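N-acetylneuraminic acid (Sialic acid) synthetase (PDB 6NCS) probably acts as a metal-dependent N-acylneuraminate (sialic acid) synthase, a sugar-acid biosynthetic enzyme with a TIM-barrel domain, which carries manganese in this crystal. Local coordinates at residues D48-A53 with K230-D235; N64-F69 with E74-V79; L266-G269 with P273-S276. All blocks are in the same frame, centred on the assembly; numbering follows the deposited sequence.

Contact 1 of 3, residues D48-A53 with K230-D235; sequences DEAADA and KHYTVD. With MN (manganese (II) ion), chain C.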
loop_
_atom_site.group_PDB
_atom_site.type_symbol
_atom_site.label_atom_id
_atom_site.label_comp_id
_atom_site.label_asym_id
_atom_site.label_seq_id
_atom_site.Cartn_x
_atom_site.Cartn_y
_atom_site.Cartn_z
ATOM N N ASP A 48 28.366 -11.703 4.764
ATOM C CA ASP A 48 27.937 -13.014 5.254
ATOM C C ASP A 48 26.550 -12.952 5.876
ATOM O O ASP A 48 25.676 -13.772 5.567
ATOM C CB ASP A 48 28.924 -13.552 6.295
ATOM C CG ASP A 48 30.314 -13.799 5.740
ATOM O OD1 ASP A 48 30.503 -13.790 4.507
ATOM O OD2 ASP A 48 31.227 -14.009 6.566
ATOM N N GLU A 49 26.326 -11.981 6.768
ATOM C CA GLU A 49 25.074 -11.971 7.507
ATOM C C GLU A 49 23.917 -11.430 6.672
ATOM O O GLU A 49 22.759 -11.802 6.914
ATOM C CB GLU A 49 25.259 -11.191 8.812
ATOM C CG GLU A 49 26.342 -11.841 9.670
ATOM C CD GLU A 49 26.334 -11.410 11.124
ATOM O OE1 GLU A 49 25.286 -10.949 11.617
ATOM O OE2 GLU A 49 27.387 -11.549 11.785
ATOM N N ALA A 50 24.207 -10.579 5.682
ATOM C CA ALA A 50 23.171 -10.151 4.741
ATOM C C ALA A 50 22.742 -11.301 3.846
ATOM O O ALA A 50 21.561 -11.418 3.493
ATOM C CB ALA A 50 23.670 -8.986 3.882
ATOM N N ALA A 51 23.689 -12.150 3.452
ATOM C CA ALA A 51 23.325 -13.315 2.658
ATOM C C ALA A 51 22.505 -14.286 3.489
ATOM O O ALA A 51 21.520 -14.855 3.003
ATOM C CB ALA A 51 24.583 -13.981 2.094
ATOM N N ASP A 52 22.871 -14.456 4.762
ATOM C CA ASP A 52 22.102 -15.325 5.643
ATOM C C ASP A 52 20.680 -14.810 5.853
ATOM O O ASP A 52 19.757 -15.612 6.039
ATOM C CB ASP A 52 22.827 -15.476 6.980
ATOM C CG ASP A 52 22.055 -16.316 7.971
ATOM O OD1 ASP A 52 21.975 -17.549 7.775
ATOM O OD2 ASP A 52 21.526 -15.741 8.948
ATOM N N ALA A 53 20.485 -13.486 5.835
ATOM C CA ALA A 53 19.161 -12.879 5.970
ATOM C C ALA A 53 18.335 -12.978 4.694
ATOM O O ALA A 53 17.132 -12.676 4.732
ATOM C CB ALA A 53 19.287 -11.408 6.373
ATOM N N LYS A 230 17.405 -0.517 2.261
ATOM C CA LYS A 230 17.370 -0.249 3.695
ATOM C C LYS A 230 18.793 -0.239 4.223
ATOM O O LYS A 230 19.557 -1.166 3.942
ATOM C CB LYS A 230 16.530 -1.317 4.418
ATOM C CG LYS A 230 16.538 -1.248 5.942
ATOM C CD LYS A 230 15.774 -0.046 6.473
ATOM C CE LYS A 230 16.102 0.197 7.951
ATOM N NZ LYS A 230 15.436 1.447 8.464
ATOM N N HIS A 231 19.164 0.805 4.965
ATOM C CA HIS A 231 20.501 0.825 5.545
ATOM C C HIS A 231 20.662 -0.332 6.521
ATOM O O HIS A 231 19.701 -0.787 7.150
ATOM C CB HIS A 231 20.778 2.148 6.257
ATOM C CG HIS A 231 21.053 3.284 5.322
ATOM N ND1 HIS A 231 22.285 3.893 5.237
ATOM C CD2 HIS A 231 20.256 3.912 4.424
ATOM C CE1 HIS A 231 22.238 4.852 4.329
ATOM N NE2 HIS A 231 21.018 4.885 3.823
ATOM N N TYR A 232 21.901 -0.789 6.663
ATOM C CA TYR A 232 22.158 -2.095 7.245
ATOM C C TYR A 232 23.438 -2.059 8.067
ATOM O O TYR A 232 24.425 -1.422 7.683
ATOM C CB TYR A 232 22.213 -3.138 6.114
ATOM C CG TYR A 232 22.861 -4.447 6.474
ATOM C CD1 TYR A 232 22.320 -5.265 7.461
ATOM C CD2 TYR A 232 23.997 -4.886 5.805
ATOM C CE1 TYR A 232 22.918 -6.468 7.792
ATOM C CE2 TYR A 232 24.590 -6.098 6.123
ATOM C CZ TYR A 232 24.046 -6.880 7.118
ATOM O OH TYR A 232 24.637 -8.080 7.440
ATOM N N THR A 233 23.394 -2.715 9.225
ATOM C CA THR A 233 24.529 -2.835 10.129
ATOM C C THR A 233 24.486 -4.228 10.736
ATOM O O THR A 233 23.409 -4.806 10.893
ATOM C CB THR A 233 24.491 -1.772 11.244
ATOM O OG1 THR A 233 25.609 -1.943 12.124
ATOM C CG2 THR A 233 23.198 -1.874 12.061
ATOM N N VAL A 234 25.655 -4.782 11.075
ATOM C CA VAL A 234 25.606 -6.036 11.822
ATOM C C VAL A 234 25.365 -5.812 13.304
ATOM O O VAL A 234 25.005 -6.764 14.006
ATOM C CB VAL A 234 26.863 -6.907 11.653
ATOM C CG1 VAL A 234 27.009 -7.351 10.198
ATOM C CG2 VAL A 234 28.096 -6.195 12.173
ATOM N N ASP A 235 25.515 -4.577 13.794
ATOM C CA ASP A 235 25.412 -4.305 15.224
ATOM C C ASP A 235 25.324 -2.804 15.474
ATOM O O ASP A 235 26.317 -2.090 15.311
ATOM C CB ASP A 235 26.622 -4.914 15.939
ATOM C CG ASP A 235 26.521 -4.852 17.459
ATOM O OD1 ASP A 235 25.545 -4.290 18.003
ATOM O OD2 ASP A 235 27.446 -5.377 18.108
HETATM MN MN MN C . 20.754 6.174 2.039
HETATM O O HOH W 1 25.431 -9.689 13.812
HETATM O O HOH W 2 20.078 4.544 1.183
#

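Contact 2 of 3, residues N64-F69 with E74-V79; sequences NSEERF and EAVNLV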
loop_
_atom_site.group_PDB
_atom_site.type_symbol
_atom_site.label_atom_id
_atom_site.label_comp_id
_atom_site.label_asym_id
_atom_site.label_seq_id
_atom_site.Cartn_x
_atom_site.Cartn_y
_atom_site.Cartn_z
ATOM N N ASN A 64 35.533 9.554 -3.081
ATOM C CA ASN A 64 36.637 10.302 -2.495
ATOM C C ASN A 64 36.047 11.340 -1.547
ATOM O O ASN A 64 35.170 12.118 -1.943
ATOM C CB ASN A 64 37.480 10.971 -3.584
ATOM C CG ASN A 64 38.506 11.937 -3.017
ATOM O OD1 ASN A 64 38.282 13.145 -2.977
ATOM N ND2 ASN A 64 39.645 11.402 -2.580
ATOM N N SER A 65 36.514 11.336 -0.294
ATOM C CA SER A 65 35.910 12.176 0.741
ATOM C C SER A 65 35.929 13.652 0.358
ATOM O O SER A 65 34.914 14.350 0.483
ATOM C CB SER A 65 36.637 11.966 2.070
ATOM O OG SER A 65 36.559 10.611 2.484
ATOM N N GLU A 66 37.088 14.151 -0.087
ATOM C CA GLU A 66 37.212 15.566 -0.427
ATOM C C GLU A 66 36.329 15.938 -1.616
ATOM O O GLU A 66 35.730 17.020 -1.642
ATOM C CB GLU A 66 38.673 15.907 -0.718
ATOM C CG GLU A 66 39.561 15.938 0.516
ATOM C CD GLU A 66 40.134 14.580 0.882
ATOM O OE1 GLU A 66 39.763 13.567 0.248
ATOM O OE2 GLU A 66 40.975 14.532 1.806
ATOM N N GLU A 67 36.250 15.063 -2.618
ATOM C CA GLU A 67 35.360 15.320 -3.744
ATOM C C GLU A 67 33.912 15.376 -3.273
ATOM O O GLU A 67 33.124 16.220 -3.723
ATOM C CB GLU A 67 35.550 14.226 -4.797
ATOM C CG GLU A 67 34.995 14.539 -6.170
ATOM C CD GLU A 67 33.502 14.302 -6.286
ATOM O OE1 GLU A 67 32.929 13.560 -5.452
ATOM O OE2 GLU A 67 32.899 14.867 -7.229
ATOM N N ARG A 68 33.559 14.502 -2.340
ATOM C CA ARG A 68 32.168 14.350 -1.942
ATOM C C ARG A 68 31.711 15.492 -1.041
ATOM O O ARG A 68 30.563 15.943 -1.140
ATOM C CB ARG A 68 31.996 13.006 -1.245
ATOM C CG ARG A 68 30.585 12.670 -0.827
ATOM C CD ARG A 68 30.570 11.275 -0.252
ATOM N NE ARG A 68 29.272 10.873 0.273
ATOM C CZ ARG A 68 29.010 9.646 0.703
ATOM N NH1 ARG A 68 29.965 8.715 0.667
ATOM N NH2 ARG A 68 27.803 9.344 1.163
ATOM N N PHE A 69 32.584 15.981 -0.154
ATOM C CA PHE A 69 32.142 16.949 0.844
ATOM C C PHE A 69 32.861 18.287 0.807
ATOM O O PHE A 69 32.442 19.203 1.524
ATOM C CB PHE A 69 32.249 16.347 2.254
ATOM C CG PHE A 69 31.246 15.265 2.511
ATOM C CD1 PHE A 69 29.894 15.567 2.585
ATOM C CD2 PHE A 69 31.641 13.944 2.637
ATOM C CE1 PHE A 69 28.963 14.578 2.800
ATOM C CE2 PHE A 69 30.715 12.947 2.852
ATOM C CZ PHE A 69 29.369 13.263 2.937
ATOM N N GLU A 74 34.712 18.565 8.738
ATOM C CA GLU A 74 34.277 17.546 9.687
ATOM C C GLU A 74 33.686 16.341 8.969
ATOM O O GLU A 74 33.949 15.195 9.353
ATOM C CB GLU A 74 33.267 18.136 10.672
ATOM N N ALA A 75 32.882 16.578 7.929
ATOM C CA ALA A 75 32.363 15.464 7.144
ATOM C C ALA A 75 33.493 14.710 6.454
ATOM O O ALA A 75 33.488 13.475 6.415
ATOM C CB ALA A 75 31.343 15.964 6.121
ATOM N N VAL A 76 34.472 15.434 5.906
ATOM C CA VAL A 76 35.616 14.772 5.283
ATOM C C VAL A 76 36.300 13.845 6.281
ATOM O O VAL A 76 36.507 12.657 6.011
ATOM C CB VAL A 76 36.597 15.812 4.717
ATOM C CG1 VAL A 76 37.927 15.147 4.355
ATOM C CG2 VAL A 76 35.986 16.513 3.513
ATOM N N ASN A 77 36.649 14.377 7.460
ATOM C CA ASN A 77 37.329 13.569 8.469
ATOM C C ASN A 77 36.485 12.382 8.909
ATOM O O ASN A 77 37.029 11.317 9.223
ATOM C CB ASN A 77 37.692 14.432 9.681
ATOM C CG ASN A 77 38.615 15.581 9.328
ATOM O OD1 ASN A 77 39.343 15.530 8.333
ATOM N ND2 ASN A 77 38.595 16.628 10.151
ATOM N N LEU A 78 35.161 12.544 8.946
ATOM C CA LEU A 78 34.293 11.457 9.389
ATOM C C LEU A 78 34.287 10.300 8.397
ATOM O O LEU A 78 34.323 9.131 8.797
ATOM C CB LEU A 78 32.870 11.976 9.604
ATOM C CG LEU A 78 31.852 10.898 9.993
ATOM C CD1 LEU A 78 31.964 10.555 11.475
ATOM C CD2 LEU A 78 30.435 11.306 9.623
ATOM N N VAL A 79 34.228 10.598 7.098
ATOM C CA VAL A 79 34.086 9.542 6.098
ATOM C C VAL A 79 35.416 9.094 5.510
ATOM O O VAL A 79 35.452 8.072 4.807
ATOM C CB VAL A 79 33.136 9.964 4.954
ATOM C CG1 VAL A 79 31.757 10.330 5.498
ATOM C CG2 VAL A 79 33.740 11.100 4.141
#

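Contact 3 of 3, residues L266-G269 with P273-S276; sequences LGHG and PQAS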
loop_
_atom_site.group_PDB
_atom_site.type_symbol
_atom_site.label_atom_id
_atom_site.label_comp_id
_atom_site.label_asym_id
_atom_site.label_seq_id
_atom_site.Cartn_x
_atom_site.Cartn_y
_atom_site.Cartn_z
ATOM N N LEU A 266 -0.901 -8.702 -1.606
ATOM C CA LEU A 266 -1.223 -7.870 -2.762
ATOM C C LEU A 266 -1.765 -8.704 -3.911
ATOM O O LEU A 266 -2.676 -8.266 -4.627
ATOM C CB LEU A 266 0.007 -7.089 -3.230
ATOM C CG LEU A 266 0.489 -5.976 -2.304
ATOM C CD1 LEU A 266 1.834 -5.457 -2.759
ATOM C CD2 LEU A 266 -0.528 -4.843 -2.312
ATOM N N GLY A 267 -1.197 -9.885 -4.130
ATOM C CA GLY A 267 -1.799 -10.795 -5.086
ATOM C C GLY A 267 -1.542 -10.405 -6.537
ATOM O O GLY A 267 -0.631 -9.640 -6.868
ATOM N N HIS A 268 -2.393 -10.940 -7.411
ATOM C CA HIS A 268 -2.176 -10.820 -8.846
ATOM C C HIS A 268 -2.773 -9.558 -9.449
ATOM O O HIS A 268 -2.421 -9.214 -10.579
ATOM C CB HIS A 268 -2.734 -12.057 -9.559
ATOM C CG HIS A 268 -4.138 -12.396 -9.170
ATOM N ND1 HIS A 268 -5.219 -11.643 -9.565
ATOM C CD2 HIS A 268 -4.640 -13.410 -8.424
ATOM C CE1 HIS A 268 -6.327 -12.174 -9.080
ATOM N NE2 HIS A 268 -6.002 -13.246 -8.381
ATOM N N GLY A 269 -3.666 -8.871 -8.736
ATOM C CA GLY A 269 -4.187 -7.578 -9.172
ATOM C C GLY A 269 -5.237 -7.644 -10.256
ATOM O O GLY A 269 -5.740 -6.594 -10.679
ATOM N N PRO A 273 -12.510 -13.525 -9.750
ATOM C CA PRO A 273 -12.756 -14.110 -8.428
ATOM C C PRO A 273 -11.645 -15.059 -8.006
ATOM O O PRO A 273 -10.964 -15.675 -8.833
ATOM C CB PRO A 273 -14.078 -14.869 -8.621
ATOM C CG PRO A 273 -14.059 -15.261 -10.091
ATOM C CD PRO A 273 -13.402 -14.084 -10.787
ATOM N N GLN A 274 -11.459 -15.164 -6.691
ATOM C CA GLN A 274 -10.601 -16.203 -6.132
ATOM C C GLN A 274 -11.384 -17.504 -6.014
ATOM O O GLN A 274 -12.609 -17.501 -5.863
ATOM C CB GLN A 274 -10.079 -15.800 -4.750
ATOM C CG GLN A 274 -9.515 -14.377 -4.651
ATOM C CD GLN A 274 -8.145 -14.238 -5.289
ATOM O OE1 GLN A 274 -7.908 -14.711 -6.398
ATOM N NE2 GLN A 274 -7.231 -13.590 -4.579
ATOM N N ALA A 275 -10.668 -18.630 -6.081
ATOM C CA ALA A 275 -11.355 -19.911 -5.953
ATOM C C ALA A 275 -12.022 -20.068 -4.589
ATOM O O ALA A 275 -13.004 -20.808 -4.473
ATOM C CB ALA A 275 -10.389 -21.070 -6.225
ATOM N N SER A 276 -11.545 -19.354 -3.564
ATOM C CA SER A 276 -12.201 -19.392 -2.258
ATOM C C SER A 276 -13.575 -18.730 -2.267
ATOM O O SER A 276 -14.309 -18.849 -1.276
ATOM C CB SER A 276 -11.320 -18.706 -1.215
ATOM O OG SER A 276 -11.063 -17.374 -1.608
HETATM O O HOH W 3 -4.383 -12.958 -5.399
#

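Contact 1 of 3, residues D48-A53 with K230-D235
Y232, V234, E49 and A50 form a buried contact of helix 40-52 with the chain just past strand 227-231, where the helix after the first strand of the TIM barrel meets the chain leaving the eighth. The contact is mostly apolar: CE2 of Y232 lies 3.8 Å from CB of A50, which approaches the ring obliquely. CG of Y232 is anti to its backbone N (chi1 163°), and this carries the phenol out to the helix. There its OH comes within 3.5 Å of E49 CB. The hydroxyl lies near A50 N, but the angle is too poor for a hydrogen bond; its polar partner is the carbonyl oxygen of M46, one turn earlier. Beside the phenol, V234 CG1 packs 4.2 Å from E49 CD. One water bridges the segments, donating to V234 O at 3.0 Å and to E49 OE1 at a notably short 2.5 Å, while E49 OE2 is taken by a salt bridge to R45. H231 turns to the metal instead: its NE2 binds manganese at 2.2 Å, sharing the ion with H210. Around this seam, helix 249-266 brings L252 against Y232 and P249 against E49, strand 27-33 adds A30 beside Y232, and L42 of helix 40-52 covers V234.

Contact 2 of 3, residues N64-F69 with E74-V79
F69 and A75 anchor a helical hairpin, two short helices (65-69 and 73-79) that follow barrel strand 57-62. The axes of the short segments run at 140° and approach to 8.9 Å. Packing is tight on the side of the F69 ring. The methyl of A75 sits over one face, its CB 3.9 Å from the ring centroid in a CH-pi contact, and R68 CG covers the opposite face toward the rim. At the ring edge V79 CG2 lies 3.8 Å from F69 CE2, while V76 CG2 reaches F69 CB at 3.9 Å. At the buried end S65 OG lies 3.3 Å from V79 CG2 and is hydrogen-bonded to E83. The other side is looser. E66 is exposed, its CB directed away from the partner helix; bent at chi2, its chain crosses V76 at about a right angle, and OE2 comes no nearer than 4.0 Å to V76 CG1. E66 OE1 instead forms a salt bridge with K80. E67 pairs with R288 and K290 of the second subunit. N64 caps the start of helix 65-69: its OD1 accepts from E67 N at 2.8 Å, with an N-H...O angle of 156°.

Contact 3 of 3, residues L266-G269 with P273-S276
H268 and Q274 reach for each other from opposite directions, and a single direct hydrogen bond joins them, although H268 CA and Q274 CA are 10.4 Å apart. H268 NE2 donates to Q274 OE1 at 3.1 Å, with an N-H...O angle of 163°, so the bond is nearly straight. On the imidazole side, the acceptor is at the ring edge and close to the ring plane. On the amide side, the donor comes in at a C=O...N angle of 121° and is tilted somewhat from the carbonyl plane. Ring and amide planes stand 84° apart, so the two groups do not lie parallel; the amide oxygen sits at the ring's edge.

Torsions explain the reach. CG of H268 lies between its backbone N and carbonyl carbon, pointing the ring across the gap, and Q274 bends at chi2 to present its amide. The ring's rotation is fixed from its other nitrogen too, because ND1 accepts from the backbone N of K270, in keeping with the proton residing on NE2. The amide is likewise gripped at both ends. Q274 NE2 donates to a water at 3.0 Å, which takes a second, weak bond from H268 N at 3.5 Å, and it also bonds the carbonyl oxygen of D188 of the second subunit.

The bridge lies on the surface, away from the manganese site. G267, the first residue past helix 249-266, has positive phi, and the chain then runs along the neighbouring subunit: G269 N and O bond N190 and T196 of that chain, and P273 packs on its T153. H268 and Q274 both pack on N190 of the second subunit, and their side-chain bridge spans the irregular linker between helix 249-266 and the C-terminal helix 278-287, lying at the dimer interface.

In the fold
Along the chain the 64-69/74-79 hairpin falls between the two segments of contact 1, and contact 3 comes last. Contact 1 joins the helix after the first barrel strand to the chain leaving the eighth, near the manganese; contact 2 belongs to the connection after the second strand, its centre 25 Å from that of contact 1. Helix 249-266 links contacts 1 and 3, covering the former and leading into the latter. Contacts 2 and 3 lie on opposite sides of the chain's centre, with centres 51 Å apart, yet both touch the second subunit: contact 3 lies on the linker toward helix 278-287, while contact 2 receives Y283, R288 and K290 of the other chain, consistent with the C-terminal segments contributing to the dimer interface.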